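SAR-endolysin (Enterobacteria phage P1, PDB 1XJU) degrades host peptidoglycan as a membrane-released lysozyme that helps bring about programmed host cell lysis, and is captured here in its secreted inactive form. Local coordinates at residues Phe86-Asn91 / Ile141-Glu146. Residues are numbered along the deposited sequence; the frame is centred on the assembly and turned at random.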
loop_
_atom_site.group_PDB
_atom_site.type_symbol
_atom_site.label_atom_id
_atom_site.label_comp_id
_atom_site.label_asym_id
_atom_site.label_seq_id
_atom_site.Cartn_x
_atom_site.Cartn_y
_atom_site.Cartn_z
ATOM N N PHE A 86 -0.846 2.620 2.753
ATOM C CA PHE A 86 -0.261 3.946 2.943
ATOM C C PHE A 86 0.417 4.384 1.658
ATOM O O PHE A 86 0.298 5.533 1.219
ATOM C CB PHE A 86 0.724 3.911 4.095
ATOM C CG PHE A 86 1.429 5.204 4.343
ATOM C CD1 PHE A 86 2.627 5.482 3.752
ATOM C CD2 PHE A 86 0.875 6.150 5.213
ATOM C CE1 PHE A 86 3.292 6.678 3.979
ATOM C CE2 PHE A 86 1.556 7.341 5.479
ATOM C CZ PHE A 86 2.774 7.592 4.837
ATOM N N ASN A 87 1.176 3.484 1.053
ATOM C CA ASN A 87 2.022 3.813 -0.095
ATOM C C ASN A 87 1.218 3.891 -1.375
ATOM O O ASN A 87 1.536 4.719 -2.236
ATOM C CB ASN A 87 3.101 2.721 -0.172
ATOM C CG ASN A 87 4.298 3.014 -0.994
ATOM O OD1 ASN A 87 4.890 2.026 -1.525
ATOM N ND2 ASN A 87 4.818 4.290 -0.968
ATOM N N MET A 88 0.197 3.031 -1.533
ATOM C CA MET A 88 -0.509 2.854 -2.802
ATOM C C MET A 88 -1.933 3.364 -2.800
ATOM O O MET A 88 -2.469 3.626 -3.885
ATOM C CB MET A 88 -0.533 1.378 -3.187
ATOM C CG MET A 88 0.860 0.748 -3.263
ATOM S SD MET A 88 2.022 1.622 -4.331
ATOM C CE MET A 88 1.483 0.956 -5.925
ATOM N N GLY A 89 -2.534 3.560 -1.645
ATOM C CA GLY A 89 -3.917 3.981 -1.540
ATOM C C GLY A 89 -4.863 2.811 -1.514
ATOM O O GLY A 89 -4.617 1.735 -2.099
ATOM N N CYS A 90 -5.978 3.024 -0.841
ATOM C CA CYS A 90 -6.966 1.939 -0.657
ATOM C C CYS A 90 -7.587 1.494 -1.972
ATOM O O CYS A 90 -7.686 0.283 -2.251
ATOM C CB CYS A 90 -8.047 2.359 0.314
ATOM S SG CYS A 90 -8.924 0.976 1.083
ATOM N N ASN A 91 -8.003 2.457 -2.796
ATOM C CA ASN A 91 -8.681 2.086 -4.023
ATOM C C ASN A 91 -7.804 1.195 -4.875
ATOM O O ASN A 91 -8.305 0.242 -5.473
ATOM C CB ASN A 91 -9.098 3.324 -4.830
ATOM C CG ASN A 91 -10.270 4.082 -4.207
ATOM O OD1 ASN A 91 -11.077 3.536 -3.448
ATOM N ND2 ASN A 91 -10.368 5.369 -4.541
ATOM N N ILE A 141 10.606 -3.845 -4.757
ATOM C CA ILE A 141 11.367 -4.120 -3.583
ATOM C C ILE A 141 10.526 -3.945 -2.314
ATOM O O ILE A 141 10.541 -4.790 -1.386
ATOM C CB ILE A 141 12.586 -3.186 -3.528
ATOM C CG1 ILE A 141 13.615 -3.565 -4.569
ATOM C CG2 ILE A 141 13.227 -3.297 -2.176
ATOM C CD1 ILE A 141 14.736 -2.517 -4.657
ATOM N N ARG A 142 9.811 -2.838 -2.244
ATOM C CA ARG A 142 8.915 -2.513 -1.146
ATOM C C ARG A 142 7.906 -3.620 -0.961
ATOM O O ARG A 142 7.693 -4.029 0.187
ATOM C CB ARG A 142 8.279 -1.164 -1.444
ATOM C CG ARG A 142 7.255 -0.705 -0.467
ATOM C CD ARG A 142 7.747 -0.605 0.947
ATOM N NE ARG A 142 6.698 0.031 1.814
ATOM C CZ ARG A 142 6.530 1.333 2.045
ATOM N NH1 ARG A 142 7.470 2.197 1.638
ATOM N NH2 ARG A 142 5.535 1.787 2.796
ATOM N N ARG A 143 7.228 -4.001 -2.015
ATOM C CA ARG A 143 6.203 -5.060 -1.915
ATOM C C ARG A 143 6.792 -6.363 -1.404
ATOM O O ARG A 143 6.148 -7.082 -0.625
ATOM C CB ARG A 143 5.525 -5.285 -3.233
ATOM C CG ARG A 143 4.664 -4.119 -3.748
ATOM C CD ARG A 143 3.469 -3.748 -2.934
ATOM N NE ARG A 143 3.733 -2.787 -1.896
ATOM C CZ ARG A 143 3.823 -1.475 -2.116
ATOM N NH1 ARG A 143 3.974 -0.657 -1.112
ATOM N NH2 ARG A 143 3.784 -1.009 -3.361
ATOM N N GLU A 144 7.997 -6.701 -1.835
ATOM C CA GLU A 144 8.623 -7.962 -1.381
ATOM C C GLU A 144 8.988 -7.895 0.066
ATOM O O GLU A 144 8.803 -8.872 0.823
ATOM C CB GLU A 144 9.807 -8.316 -2.284
ATOM C CG GLU A 144 9.369 -8.603 -3.714
ATOM C CD GLU A 144 10.492 -8.747 -4.722
ATOM O OE1 GLU A 144 11.641 -8.462 -4.343
ATOM O OE2 GLU A 144 10.197 -9.107 -5.905
ATOM N N LYS A 145 9.462 -6.774 0.547
ATOM C CA LYS A 145 9.741 -6.628 1.943
ATOM C C LYS A 145 8.453 -6.674 2.797
ATOM O O LYS A 145 8.400 -7.333 3.850
ATOM C CB LYS A 145 10.482 -5.324 2.236
ATOM C CG LYS A 145 11.880 -5.303 1.719
ATOM C CD LYS A 145 12.581 -4.022 1.956
ATOM C CE LYS A 145 13.980 -4.094 1.352
ATOM N NZ LYS A 145 14.901 -5.088 1.963
ATOM N N GLU A 146 7.395 -6.034 2.346
ATOM C CA GLU A 146 6.118 -6.178 3.013
ATOM C C GLU A 146 5.656 -7.622 3.025
ATOM O O GLU A 146 5.138 -8.091 4.069
ATOM C CB GLU A 146 5.051 -5.283 2.336
ATOM C CG GLU A 146 5.251 -3.793 2.503
ATOM C CD GLU A 146 4.402 -3.008 1.554
ATOM O OE1 GLU A 146 4.466 -1.718 1.658
ATOM O OE2 GLU A 146 3.796 -3.596 0.662
#
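The side-chain amide of Asn87 lies flat over one face of the Arg142 guanidinium, the two planes 4° apart, with Asn87 OD1 4.0 Å above Arg142 CZ. The same oxygen accepts a hydrogen bond from Arg143 NH1 (2.9 Å to Asn87 OD1), in the carbonyl plane on a lone pair. Arg143 is turned 60° from the amide and meets it with its edge; bends at chi2 and chi3 shorten its chain and turn its NE edge toward Glu146. Met88 reaches the other terminal nitrogen obliquely, Met88 SD lying 3.3 Å from Arg143 NH2, which also bonds to Phe128 O. Glu146, one turn along helix 137-151, holds both arginines in a salt-bridge network. Arg143 grips its carboxylate side-on, NE to OE2 at 2.7 Å and NH1 to OE1 at 3.0 Å, while Arg142 NE makes a bent, salt-bridging hydrogen bond to Glu146 OE1 from above the carboxylate plane. Ser83 OG joins Glu146 OE1 and Arg142 NH2, tying the network to helix 75-88. The contact thus fastens that helix's end to helix 137-151 near the centre of this lysozyme domain. Asn87 ND2 bonds to the carbonyls of Tyr21 and Cys23, the latter an active-site residue locked in a disulfide with Cys16 in this inactive form. One carboxylate shared by two arginines probably leaves excess positive charge within this trio, which the partly negative Asn87 oxygen, facing both guanidiniums, would help stabilise.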